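Local structure of ChrR-like cupin domain-containing protein (Ralstonia eutropha, 3CJX) at residues 9-14 with 154-159; 28-33 with 52-57; 47-52 with 107-112. The protein is of unknown function but adopts a cupin-like fold related to the ChrR cupin domain. One frame throughout, in Å; residues are numbered along the deposited sequence. Where two conformers were deposited one is given.

Contact 1: 9-14 with 154-159; sequences KLLTVD and RYIAAA. With GOL (glycerol), chain J.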
ATOM      1  N   LYS A   9       1.384 -19.295 -18.677  1.00 47.90           N
ATOM      2  CA  LYS A   9       1.881 -19.066 -17.341  1.00 45.65           C
ATOM      3  C   LYS A   9       0.884 -18.255 -16.513  1.00 44.09           C
ATOM      4  O   LYS A   9       0.028 -17.545 -17.039  1.00 43.65           O
ATOM      5  CB  LYS A   9       3.260 -18.390 -17.382  1.00 45.77           C
ATOM      6  CG  LYS A   9       4.401 -19.289 -17.838  1.00 37.78           C
ATOM      7  N   LEU A  10       0.993 -18.404 -15.202  1.00 41.61           N
ATOM      8  CA  LEU A  10       0.156 -17.675 -14.273  1.00 39.87           C
ATOM      9  C   LEU A  10       0.823 -16.369 -13.931  1.00 38.58           C
ATOM     10  O   LEU A  10       2.034 -16.310 -13.782  1.00 39.32           O
ATOM     11  CB  LEU A  10      -0.038 -18.465 -12.978  1.00 39.60           C
ATOM     12  CG  LEU A  10      -0.977 -19.671 -12.969  1.00 40.16           C
ATOM     13  CD1 LEU A  10      -0.867 -20.392 -11.645  1.00 37.44           C
ATOM     14  CD2 LEU A  10      -2.426 -19.275 -13.258  1.00 36.73           C
ATOM     15  N   LEU A  11       0.022 -15.320 -13.807  1.00 37.52           N
ATOM     16  CA  LEU A  11       0.529 -14.025 -13.405  1.00 36.37           C
ATOM     17  C   LEU A  11       0.759 -14.095 -11.905  1.00 35.67           C
ATOM     18  O   LEU A  11      -0.145 -13.843 -11.138  1.00 35.81           O
ATOM     19  CB  LEU A  11      -0.461 -12.934 -13.775  1.00 35.17           C
ATOM     20  CG  LEU A  11      -0.580 -12.733 -15.278  1.00 36.23           C
ATOM     21  CD1 LEU A  11      -1.755 -11.828 -15.569  1.00 32.78           C
ATOM     22  CD2 LEU A  11       0.724 -12.178 -15.875  1.00 31.09           C
ATOM     23  N   THR A  12       1.976 -14.458 -11.512  1.00 35.67           N
ATOM     24  CA  THR A  12       2.325 -14.675 -10.114  1.00 36.12           C
ATOM     25  C   THR A  12       3.594 -13.943  -9.683  1.00 36.74           C
ATOM     26  O   THR A  12       4.561 -13.827 -10.451  1.00 38.47           O
ATOM     27  CB  THR A  12       2.523 -16.187  -9.818  1.00 36.16           C
ATOM     28  OG1 THR A  12       2.733 -16.376  -8.415  1.00 42.38           O
ATOM     29  CG2 THR A  12       3.711 -16.785 -10.600  1.00 30.56           C
ATOM     30  N   VAL A  13       3.582 -13.480  -8.433  1.00 36.18           N
ATOM     31  CA  VAL A  13       4.692 -12.750  -7.853  1.00 36.22           C
ATOM     32  C   VAL A  13       5.092 -13.351  -6.519  1.00 36.01           C
ATOM     33  O   VAL A  13       4.270 -13.430  -5.627  1.00 37.51           O
ATOM     34  CB  VAL A  13       4.293 -11.295  -7.586  1.00 37.03           C
ATOM     35  CG1 VAL A  13       5.406 -10.571  -6.871  1.00 36.49           C
ATOM     36  CG2 VAL A  13       3.959 -10.584  -8.880  1.00 38.42           C
ATOM     37  N   ASP A  14       6.336 -13.780  -6.373  1.00 35.15           N
ATOM     38  CA  ASP A  14       6.813 -14.306  -5.101  1.00 35.23           C
ATOM     39  C   ASP A  14       7.464 -13.161  -4.320  1.00 35.38           C
ATOM     40  O   ASP A  14       8.561 -12.707  -4.681  1.00 35.18           O
ATOM     41  CB  ASP A  14       7.815 -15.438  -5.339  1.00 34.17           C
ATOM     42  CG  ASP A  14       8.402 -15.998  -4.045  1.00 35.85           C
ATOM     43  OD1 ASP A  14       8.310 -15.340  -2.986  1.00 35.17           O
ATOM     44  OD2 ASP A  14       8.986 -17.101  -4.085  1.00 39.21           O
ATOM     45  N   ARG A 154       9.261  -8.018 -10.202  1.00 38.15           N
ATOM     46  CA  ARG A 154       8.214  -7.847 -11.208  1.00 39.01           C
ATOM     47  C   ARG A 154       6.887  -7.809 -10.497  1.00 38.35           C
ATOM     48  O   ARG A 154       6.734  -8.454  -9.465  1.00 39.10           O
ATOM     49  CB  ARG A 154       8.133  -9.032 -12.160  1.00 39.45           C
ATOM     50  CG  ARG A 154       9.385  -9.360 -12.929  1.00 45.49           C
ATOM     51  CD  ARG A 154       9.082 -10.449 -13.968  1.00 55.04           C
ATOM     52  NE  ARG A 154       8.540 -11.666 -13.351  1.00 60.75           N
ATOM     53  CZ  ARG A 154       8.004 -12.688 -14.023  1.00 59.49           C
ATOM     54  NH1 ARG A 154       7.908 -12.673 -15.355  1.00 53.90           N
ATOM     55  NH2 ARG A 154       7.541 -13.737 -13.350  1.00 56.91           N
ATOM     56  N   TYR A 155       5.930  -7.075 -11.060  1.00 37.21           N
ATOM     57  CA  TYR A 155       4.575  -7.000 -10.514  1.00 36.58           C
ATOM     58  C   TYR A 155       3.568  -6.979 -11.682  1.00 35.89           C
ATOM     59  O   TYR A 155       3.950  -6.862 -12.842  1.00 35.00           O
ATOM     60  CB  TYR A 155       4.418  -5.790  -9.570  1.00 36.35           C
ATOM     61  CG  TYR A 155       4.544  -4.449 -10.259  1.00 34.86           C
ATOM     62  CD1 TYR A 155       5.786  -3.848 -10.414  1.00 35.54           C
ATOM     63  CD2 TYR A 155       3.423  -3.790 -10.761  1.00 33.64           C
ATOM     64  CE1 TYR A 155       5.917  -2.634 -11.050  1.00 36.97           C
ATOM     65  CE2 TYR A 155       3.541  -2.567 -11.403  1.00 33.77           C
ATOM     66  CZ  TYR A 155       4.798  -1.996 -11.546  1.00 36.01           C
ATOM     67  OH  TYR A 155       4.966  -0.799 -12.198  1.00 35.09           O
ATOM     68  N   ILE A 156       2.286  -7.106 -11.370  1.00 35.13           N
ATOM     69  CA  ILE A 156       1.253  -7.133 -12.392  1.00 34.43           C
ATOM     70  C   ILE A 156       0.650  -5.741 -12.555  1.00 34.36           C
ATOM     71  O   ILE A 156       0.373  -5.063 -11.560  1.00 34.02           O
ATOM     72  CB  ILE A 156       0.139  -8.109 -12.024  1.00 34.39           C
ATOM     73  CG1 ILE A 156       0.721  -9.474 -11.675  1.00 32.04           C
ATOM     74  CG2 ILE A 156      -0.875  -8.200 -13.157  1.00 32.90           C
ATOM     75  CD1 ILE A 156       1.552 -10.044 -12.737  1.00 33.20           C
ATOM     76  N   ALA A 157       0.450  -5.324 -13.807  1.00 33.14           N
ATOM     77  CA  ALA A 157      -0.086  -4.011 -14.105  1.00 33.10           C
ATOM     78  C   ALA A 157      -1.117  -4.093 -15.213  1.00 33.27           C
ATOM     79  O   ALA A 157      -0.956  -4.847 -16.153  1.00 32.00           O
ATOM     80  CB  ALA A 157       1.037  -3.069 -14.507  1.00 32.43           C
ATOM     81  N   ALA A 158      -2.186  -3.316 -15.083  1.00 34.53           N
ATOM     82  CA  ALA A 158      -3.237  -3.264 -16.091  1.00 34.93           C
ATOM     83  C   ALA A 158      -2.880  -2.144 -17.062  1.00 35.79           C
ATOM     84  O   ALA A 158      -2.520  -1.051 -16.631  1.00 37.96           O
ATOM     85  CB  ALA A 158      -4.582  -3.000 -15.434  1.00 33.23           C
ATOM     86  N   ALA A 159      -2.935  -2.415 -18.362  1.00 36.67           N
ATOM     87  CA  ALA A 159      -2.658  -1.380 -19.383  1.00 37.42           C
ATOM     88  C   ALA A 159      -3.848  -0.425 -19.557  1.00 36.11           C
ATOM     89  O   ALA A 159      -4.976  -0.750 -19.188  1.00 33.87           O
ATOM     90  CB  ALA A 159      -2.284  -2.018 -20.743  1.00 36.85           C
TER
HETATM   91  C1  GOL J 202       8.189 -13.989  -9.924  1.00 53.67           C
HETATM   92  O1  GOL J 202       7.780 -15.004  -9.025  1.00 52.86           O
HETATM   93  C2  GOL J 202       9.143 -12.986  -9.281  1.00 51.35           C
HETATM   94  O2  GOL J 202      10.102 -13.722  -8.550  1.00 47.66           O
HETATM   95  C3  GOL J 202       8.414 -11.972  -8.378  1.00 51.52           C
HETATM   96  O3  GOL J 202       8.781 -10.615  -8.601  1.00 46.87           O

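Contact 2: 28-33 with 52-57; sequences EGTDIF and PGLTLP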
ATOM      1  N   GLU A  28      11.011   7.034   5.036  1.00 39.90           N
ATOM      2  CA  GLU A  28      11.711   5.998   5.762  1.00 39.57           C
ATOM      3  C   GLU A  28      10.725   5.199   6.630  1.00 38.77           C
ATOM      4  O   GLU A  28       9.832   5.768   7.256  1.00 39.62           O
ATOM      5  CB  GLU A  28      12.777   6.665   6.636  1.00 40.04           C
ATOM      6  CG  GLU A  28      13.995   5.820   6.929  1.00 45.23           C
ATOM      7  CD  GLU A  28      14.733   5.393   5.652  1.00 51.71           C
ATOM      8  OE1 GLU A  28      14.584   6.076   4.602  1.00 54.13           O
ATOM      9  OE2 GLU A  28      15.474   4.381   5.706  1.00 49.48           O
ATOM     10  N   GLY A  29      10.858   3.880   6.625  1.00 37.78           N
ATOM     11  CA  GLY A  29      10.008   3.021   7.437  1.00 37.62           C
ATOM     12  C   GLY A  29       8.831   2.384   6.723  1.00 37.55           C
ATOM     13  O   GLY A  29       8.204   1.471   7.262  1.00 37.85           O
ATOM     14  N   THR A  30       8.518   2.861   5.524  1.00 37.40           N
ATOM     15  CA  THR A  30       7.463   2.268   4.719  1.00 37.23           C
ATOM     16  C   THR A  30       8.091   1.556   3.513  1.00 37.37           C
ATOM     17  O   THR A  30       8.476   2.193   2.532  1.00 38.47           O
ATOM     18  CB  THR A  30       6.447   3.318   4.262  1.00 37.36           C
ATOM     19  OG1 THR A  30       5.903   3.973   5.408  1.00 40.11           O
ATOM     20  CG2 THR A  30       5.332   2.675   3.496  1.00 33.50           C
ATOM     21  N   ASP A  31       8.216   0.235   3.614  1.00 37.18           N
ATOM     22  CA  ASP A  31       8.757  -0.598   2.544  1.00 36.89           C
ATOM     23  C   ASP A  31       7.627  -1.374   1.842  1.00 36.67           C
ATOM     24  O   ASP A  31       6.800  -2.000   2.490  1.00 37.02           O
ATOM     25  CB  ASP A  31       9.779  -1.549   3.142  1.00 36.95           C
ATOM     26  CG  ASP A  31      10.916  -0.814   3.816  1.00 37.95           C
ATOM     27  OD1 ASP A  31      11.187   0.332   3.418  1.00 36.99           O
ATOM     28  OD2 ASP A  31      11.556  -1.379   4.727  1.00 39.52           O
ATOM     29  N   ILE A  32       7.626  -1.374   0.516  1.00 36.58           N
ATOM     30  CA  ILE A  32       6.544  -1.973  -0.269  1.00 36.13           C
ATOM     31  C   ILE A  32       7.032  -3.022  -1.226  1.00 36.22           C
ATOM     32  O   ILE A  32       8.174  -2.959  -1.720  1.00 35.96           O
ATOM     33  CB  ILE A  32       5.892  -0.927  -1.234  1.00 36.04           C
ATOM     34  CG1 ILE A  32       5.501   0.326  -0.517  1.00 38.54           C
ATOM     35  CG2 ILE A  32       4.614  -1.434  -1.848  1.00 35.50           C
ATOM     36  CD1 ILE A  32       4.415   0.069   0.482  1.00 36.08           C
ATOM     37  N   PHE A  33       6.146  -3.978  -1.495  1.00 36.05           N
ATOM     38  CA  PHE A  33       6.348  -4.936  -2.560  1.00 35.90           C
ATOM     39  C   PHE A  33       5.066  -4.864  -3.400  1.00 35.25           C
ATOM     40  O   PHE A  33       4.023  -5.319  -2.954  1.00 35.75           O
ATOM     41  CB  PHE A  33       6.610  -6.354  -2.049  1.00 36.31           C
ATOM     42  CG  PHE A  33       7.304  -7.225  -3.059  1.00 35.39           C
ATOM     43  CD1 PHE A  33       6.742  -7.435  -4.317  1.00 37.62           C
ATOM     44  CD2 PHE A  33       8.517  -7.808  -2.768  1.00 36.33           C
ATOM     45  CE1 PHE A  33       7.365  -8.204  -5.255  1.00 35.17           C
ATOM     46  CE2 PHE A  33       9.150  -8.591  -3.696  1.00 38.03           C
ATOM     47  CZ  PHE A  33       8.566  -8.796  -4.949  1.00 37.86           C
ATOM     48  N   PRO A  52       8.805   0.088  13.259  1.00 36.27           N
ATOM     49  CA  PRO A  52       8.180   0.568  14.484  1.00 36.07           C
ATOM     50  C   PRO A  52       8.235   2.083  14.630  1.00 36.11           C
ATOM     51  O   PRO A  52       9.096   2.728  14.060  1.00 36.14           O
ATOM     52  CB  PRO A  52       9.051  -0.046  15.585  1.00 37.05           C
ATOM     53  CG  PRO A  52       9.795  -1.160  14.950  1.00 36.16           C
ATOM     54  CD  PRO A  52       9.988  -0.749  13.535  1.00 36.52           C
ATOM     55  N   GLY A  53       7.308   2.636  15.397  1.00 36.82           N
ATOM     56  CA  GLY A  53       7.276   4.055  15.699  1.00 36.15           C
ATOM     57  C   GLY A  53       6.805   5.002  14.608  1.00 35.98           C
ATOM     58  O   GLY A  53       7.119   6.192  14.643  1.00 36.01           O
ATOM     59  N   LEU A  54       6.052   4.509  13.644  1.00 35.35           N
ATOM     60  CA  LEU A  54       5.595   5.387  12.572  1.00 36.15           C
ATOM     61  C   LEU A  54       4.227   5.972  12.822  1.00 36.00           C
ATOM     62  O   LEU A  54       3.373   5.357  13.439  1.00 36.21           O
ATOM     63  CB  LEU A  54       5.542   4.670  11.229  1.00 36.21           C
ATOM     64  CG  LEU A  54       6.864   4.148  10.677  1.00 39.48           C
ATOM     65  CD1 LEU A  54       6.602   3.643   9.270  1.00 35.37           C
ATOM     66  CD2 LEU A  54       7.979   5.223  10.701  1.00 33.80           C
ATOM     67  N   THR A  55       4.066   7.196  12.348  1.00 36.60           N
ATOM     68  CA  THR A  55       2.806   7.912  12.362  1.00 36.37           C
ATOM     69  C   THR A  55       2.679   8.549  10.991  1.00 36.39           C
ATOM     70  O   THR A  55       3.322   9.538  10.697  1.00 37.39           O
ATOM     71  CB  THR A  55       2.776   8.978  13.431  1.00 35.82           C
ATOM     72  OG1 THR A  55       2.751   8.333  14.696  1.00 34.59           O
ATOM     73  CG2 THR A  55       1.534   9.832  13.294  1.00 30.25           C
ATOM     74  N   LEU A  56       1.881   7.947  10.135  1.00 36.89           N
ATOM     75  CA  LEU A  56       1.704   8.465   8.786  1.00 37.39           C
ATOM     76  C   LEU A  56       0.733   9.632   8.789  1.00 37.44           C
ATOM     77  O   LEU A  56       0.092   9.910   9.803  1.00 36.00           O
ATOM     78  CB  LEU A  56       1.215   7.354   7.857  1.00 37.77           C
ATOM     79  CG  LEU A  56       2.171   6.175   7.723  1.00 39.22           C
ATOM     80  CD1 LEU A  56       1.484   5.093   6.916  1.00 38.90           C
ATOM     81  CD2 LEU A  56       3.503   6.610   7.110  1.00 38.38           C
ATOM     82  N   PRO A  57       0.636  10.347   7.654  1.00 39.09           N
ATOM     83  CA  PRO A  57      -0.303  11.444   7.630  1.00 38.95           C
ATOM     84  C   PRO A  57      -1.723  10.913   7.576  1.00 38.18           C
ATOM     85  O   PRO A  57      -1.920   9.721   7.382  1.00 37.97           O
ATOM     86  CB  PRO A  57       0.055  12.178   6.327  1.00 39.70           C
ATOM     87  CG  PRO A  57       1.325  11.587   5.860  1.00 39.08           C
ATOM     88  CD  PRO A  57       1.344  10.222   6.366  1.00 39.13           C
TER

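Contact 3: 47-52 with 107-112; sequences RASFAP and EGQTEV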
ATOM      1  N   ARG A  47       1.883  -5.427  -0.681  1.00 35.82           N
ATOM      2  CA  ARG A  47       2.396  -5.925   0.583  1.00 35.75           C
ATOM      3  C   ARG A  47       3.203  -4.768   1.120  1.00 36.09           C
ATOM      4  O   ARG A  47       4.022  -4.212   0.375  1.00 36.24           O
ATOM      5  CB  ARG A  47       3.328  -7.110   0.374  1.00 36.20           C
ATOM      6  CG  ARG A  47       2.658  -8.434   0.360  1.00 37.09           C
ATOM      7  CD  ARG A  47       2.504  -9.103   1.720  1.00 37.77           C
ATOM      8  NE  ARG A  47       3.756  -9.495   2.366  1.00 39.10           N
ATOM      9  CZ  ARG A  47       4.343  -8.876   3.390  1.00 39.43           C
ATOM     10  NH1 ARG A  47       3.819  -7.791   3.947  1.00 42.26           N
ATOM     11  NH2 ARG A  47       5.475  -9.364   3.887  1.00 43.92           N
ATOM     12  N   ALA A  48       2.960  -4.377   2.375  1.00 35.95           N
ATOM     13  CA  ALA A  48       3.736  -3.308   3.022  1.00 35.78           C
ATOM     14  C   ALA A  48       4.467  -3.875   4.241  1.00 36.20           C
ATOM     15  O   ALA A  48       3.994  -4.818   4.871  1.00 36.27           O
ATOM     16  CB  ALA A  48       2.840  -2.147   3.429  1.00 34.21           C
ATOM     17  N   SER A  49       5.637  -3.319   4.540  1.00 36.86           N
ATOM     18  CA  SER A  49       6.438  -3.713   5.699  1.00 37.28           C
ATOM     19  C   SER A  49       6.776  -2.428   6.453  1.00 37.27           C
ATOM     20  O   SER A  49       7.556  -1.605   5.987  1.00 36.15           O
ATOM     21  CB  SER A  49       7.699  -4.464   5.284  1.00 36.48           C
ATOM     22  OG  SER A  49       8.381  -4.958   6.420  1.00 40.20           O
ATOM     23  N   PHE A  50       6.152  -2.260   7.616  1.00 38.13           N
ATOM     24  CA  PHE A  50       6.304  -1.052   8.397  1.00 37.70           C
ATOM     25  C   PHE A  50       7.235  -1.166   9.590  1.00 38.04           C
ATOM     26  O   PHE A  50       7.172  -2.126  10.356  1.00 38.95           O
ATOM     27  CB  PHE A  50       4.956  -0.615   8.903  1.00 37.25           C
ATOM     28  CG  PHE A  50       3.981  -0.286   7.825  1.00 34.46           C
ATOM     29  CD1 PHE A  50       3.978   0.967   7.245  1.00 33.55           C
ATOM     30  CD2 PHE A  50       3.033  -1.201   7.442  1.00 35.70           C
ATOM     31  CE1 PHE A  50       3.067   1.289   6.284  1.00 35.11           C
ATOM     32  CE2 PHE A  50       2.110  -0.890   6.467  1.00 37.44           C
ATOM     33  CZ  PHE A  50       2.127   0.359   5.886  1.00 35.70           C
ATOM     34  N   ALA A  51       8.077  -0.150   9.740  1.00 37.13           N
ATOM     35  CA  ALA A  51       9.015  -0.065  10.827  1.00 37.05           C
ATOM     36  C   ALA A  51       8.268   0.396  12.069  1.00 36.83           C
ATOM     37  O   ALA A  51       7.205   1.016  11.955  1.00 36.94           O
ATOM     38  CB  ALA A  51      10.106   0.939  10.470  1.00 36.18           C
ATOM     39  N   PRO A  52       8.805   0.088  13.259  1.00 36.27           N
ATOM     40  CA  PRO A  52       8.180   0.568  14.484  1.00 36.07           C
ATOM     41  C   PRO A  52       8.235   2.083  14.630  1.00 36.11           C
ATOM     42  O   PRO A  52       9.096   2.728  14.060  1.00 36.14           O
ATOM     43  CB  PRO A  52       9.051  -0.046  15.585  1.00 37.05           C
ATOM     44  CG  PRO A  52       9.795  -1.160  14.950  1.00 36.16           C
ATOM     45  CD  PRO A  52       9.988  -0.749  13.535  1.00 36.52           C
ATOM     46  N   GLU A 107       8.579  -4.844  18.494  1.00 40.48           N
ATOM     47  CA  GLU A 107       9.943  -5.352  18.447  0.50 40.73           C
ATOM     48  C   GLU A 107      10.426  -5.469  16.997  1.00 40.69           C
ATOM     49  O   GLU A 107      11.624  -5.419  16.745  1.00 43.01           O
ATOM     50  CB  GLU A 107      10.065  -6.683  19.199  0.50 41.06           C
ATOM     51  CG  GLU A 107      11.501  -7.043  19.653  0.50 40.26           C
ATOM     52  CD  GLU A 107      12.049  -6.151  20.756  0.50 31.97           C
ATOM     53  OE1 GLU A 107      11.393  -5.155  21.136  0.50 26.59           O
ATOM     54  OE2 GLU A 107      13.150  -6.461  21.255  0.50 33.90           O
ATOM     55  N   GLY A 108       9.503  -5.590  16.051  1.00 39.53           N
ATOM     56  CA  GLY A 108       9.894  -5.679  14.661  1.00 38.98           C
ATOM     57  C   GLY A 108       8.967  -5.033  13.653  1.00 38.53           C
ATOM     58  O   GLY A 108       8.236  -4.084  13.947  1.00 38.19           O
ATOM     59  N   GLN A 109       9.012  -5.573  12.446  1.00 37.51           N
ATOM     60  CA  GLN A 109       8.249  -5.036  11.358  1.00 37.42           C
ATOM     61  C   GLN A 109       6.817  -5.461  11.485  1.00 37.94           C
ATOM     62  O   GLN A 109       6.523  -6.531  12.012  1.00 39.52           O
ATOM     63  CB  GLN A 109       8.787  -5.547  10.020  1.00 37.23           C
ATOM     64  CG  GLN A 109      10.202  -5.108   9.701  1.00 35.17           C
ATOM     65  CD  GLN A 109      10.300  -3.642   9.464  1.00 35.70           C
ATOM     66  OE1 GLN A 109      10.898  -2.920  10.243  1.00 40.53           O
ATOM     67  NE2 GLN A 109       9.653  -3.174   8.403  1.00 39.78           N
ATOM     68  N   THR A 110       5.933  -4.609  10.993  1.00 37.33           N
ATOM     69  CA  THR A 110       4.522  -4.881  10.935  1.00 36.14           C
ATOM     70  C   THR A 110       4.284  -5.151   9.463  1.00 37.04           C
ATOM     71  O   THR A 110       4.565  -4.297   8.618  1.00 38.04           O
ATOM     72  CB  THR A 110       3.714  -3.687  11.454  1.00 36.35           C
ATOM     73  OG1 THR A 110       3.945  -3.540  12.867  1.00 36.55           O
ATOM     74  CG2 THR A 110       2.237  -3.879  11.207  1.00 31.36           C
ATOM     75  N   GLU A 111       3.792  -6.346   9.158  1.00 37.30           N
ATOM     76  CA  GLU A 111       3.579  -6.792   7.784  1.00 36.93           C
ATOM     77  C   GLU A 111       2.102  -6.852   7.397  1.00 36.55           C
ATOM     78  O   GLU A 111       1.314  -7.568   8.045  1.00 37.31           O
ATOM     79  CB  GLU A 111       4.176  -8.201   7.617  1.00 37.14           C
ATOM     80  CG  GLU A 111       5.675  -8.329   7.913  1.00 37.06           C
ATOM     81  CD  GLU A 111       6.554  -7.576   6.928  1.00 40.33           C
ATOM     82  OE1 GLU A 111       6.036  -7.021   5.949  1.00 42.33           O
ATOM     83  OE2 GLU A 111       7.783  -7.544   7.120  1.00 42.37           O
ATOM     84  N   VAL A 112       1.714  -6.148   6.334  1.00 35.37           N
ATOM     85  CA  VAL A 112       0.304  -6.186   5.909  1.00 35.27           C
ATOM     86  C   VAL A 112       0.141  -6.463   4.424  1.00 35.95           C
ATOM     87  O   VAL A 112       1.066  -6.289   3.637  1.00 36.45           O
ATOM     88  CB  VAL A 112      -0.425  -4.876   6.224  1.00 34.56           C
ATOM     89  CG1 VAL A 112      -0.278  -4.513   7.700  1.00 32.20           C
ATOM     90  CG2 VAL A 112       0.119  -3.776   5.363  1.00 33.37           C
TER
HETATM   91  O   HOH W   1      10.254  -0.302   6.996  1.00 37.39           O
HETATM   92  O   HOH W   2       6.208  -2.325  13.072  1.00 24.63           O

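Contact 1: 9-14 with 154-159
Arg154, Tyr155 and Ile156 meet Leu11 and Val13 at the outer rim of the cupin-like fold. Here the N-terminal arm passes over the short edge strand 156-157. The contact is a surface one, and no hydrogen bond links the two segments directly. Arg154 comes first. Its backbone carbonyl lies under the isopropyl group of Val13, with Val13 CG2 3.5 Å from Arg154 O. Its side chain bends at chi3 (-58°), and the guanidinium brings its edge to the glycerol. The glycerol, probably from the crystallisation liquor, bridges the segments. Arg154 N donates to its O3 at 3.1 Å, and O3 donates back to Arg154 O. Asp14 N gives a longer bond, 3.3 Å, to O1 at the other end of the molecule.

Tyr155 takes part mainly through its backbone, where Val13 CG2 sits 4.0 Å from Tyr155 CA. Its ring turns away to helix 135-148, and its hydroxyl bonds to Asp143. Ile156 makes the apolar contact with Leu11. Its backbone pairs with Leu35 and Met37 of strand 30-38, and its side chain points toward the arm. CG1 stands anti to the carbonyl carbon (chi1 -52°), and the terminal methyl Ile156 CD1 touches Leu11 CB at 3.7 Å.

Contact 2: 28-33 with 52-57
The backbones come nearest at Gly29 CA and Leu54 CA, 7.2 Å apart, and no backbone hydrogen bond joins the two segments. Gly29 has a positive phi (98°), and the absence of a CB lets Leu54 CD2 come close to this turn. The Leu54 side chain points toward it.

Leu54 carries most of the contact. Its CG is anti to the carbonyl carbon (chi1 -63°), and its two methyls spread over the turn that leads into strand 30-38. CD1 rests on the peptide after Gly29, with Leu54 CD1 3.4 Å from Gly29 O. CD2 reaches the preceding peptide, with Leu54 CD2 3.9 Å from Glu28 O. Thr30 stands beside these carbonyls. Thr30 OG1 lies 3.9 Å from Leu54 CD1 and 4.0 Å from Leu56 CD2, so one hydroxyl is approached by a methyl of each leucine. Both leucine side chains run at a slant to the threonine. Leu56 starts out to one side, but its end bends in towards Thr30. The contact is van der Waals packing throughout, methyl groups against backbone and hydroxyl oxygens.

The arrangement packs the start of strand 30-38 against the loop that carries the chain from strand 43-50, in one sheet of the cupin-like fold, to strand 58-61 in the other. Thr30 also touches Phe50 of strand 43-50, and Gly29 pairs through its backbone with Ala51. The loop is also held to strand 97-101: Thr55 bonds to Asn101 and Leu56 packs on Phe100.

Contact 3: 47-52 with 107-112
The Arg47 guanidinium meets the carboxylate of Glu111 and the carbonyl of Val112 at its edge. The Phe50 ring likewise takes a methyl at its edge, with Val112 CG2 3.7 Å from Phe50 CE2. Phe100 of strand 97-101 also meets the Phe50 ring, with the planes at about 40°. The guanidinium and carboxylate planes stand almost at right angles (85°). Arg47 NH1 reaches Glu111 OE1 at 3.1 Å, on the anti side of that oxygen, in a salt bridge. NH2 adds a weak bond to the same atom. NH1 also donates to Val112 O from above the carbonyl plane, while Ala48 N takes that oxygen from the opposite face. The arginine chain is bent at chi2 and chi3, which folds its head back over the neighbouring strand.

Strands 47-50 and 110-112 run antiparallel in one sheet of the cupin-like fold. Ala48-Val112 and Phe50-Thr110 are hydrogen-bonded pairs, and Ser49-Glu111 is the non-hydrogen-bonded pair between them. Phe50 N bonds to Thr110 O at 2.8 Å. Ala48, Phe50, Thr110 and Val112 share one face.

Ser49 and Glu111 share the other. A chi1 near 180° (-174°) turns the Ser49 hydroxyl across to the carboxylate. Ser49 OG donates to Glu111 OE2 at 2.7 Å and accepts from Gln109 NE2 at 3.0 Å. One water joins Phe50 O to Gly108 O where the strands part, and bonds to Thr110 OG1, which also bonds to Cys73 O.

Gln109, Ser49, Glu111 and Arg47 thus form a continuous polar chain that fixes the Glu111 head. Arg47 and the Ser49 hydroxyl probably offset its negative charge, while Ala48 O, an acceptor 3.2 Å from Glu111 OE1, works the other way.

Contacts 2 and 3 are neighbours, with centres 8 Å apart. They share Pro52, and their segments alternate along the chain. Asp31 O and Ser49 N, 2.7 Å apart, belong to the backbone pairing between them. Contact 1 lies farther off, 25 Å from contact 2 and 23 Å from contact 3, centre to centre. It brings together regions near the two chain ends, and both other contacts fall between its segments in sequence. One sheet joins all three contacts, from strand 110-117 through 43-50 and 30-38 to 156-157. The N- and C-terminal segments are therefore attached at its edge, where Phe33 touches Val13.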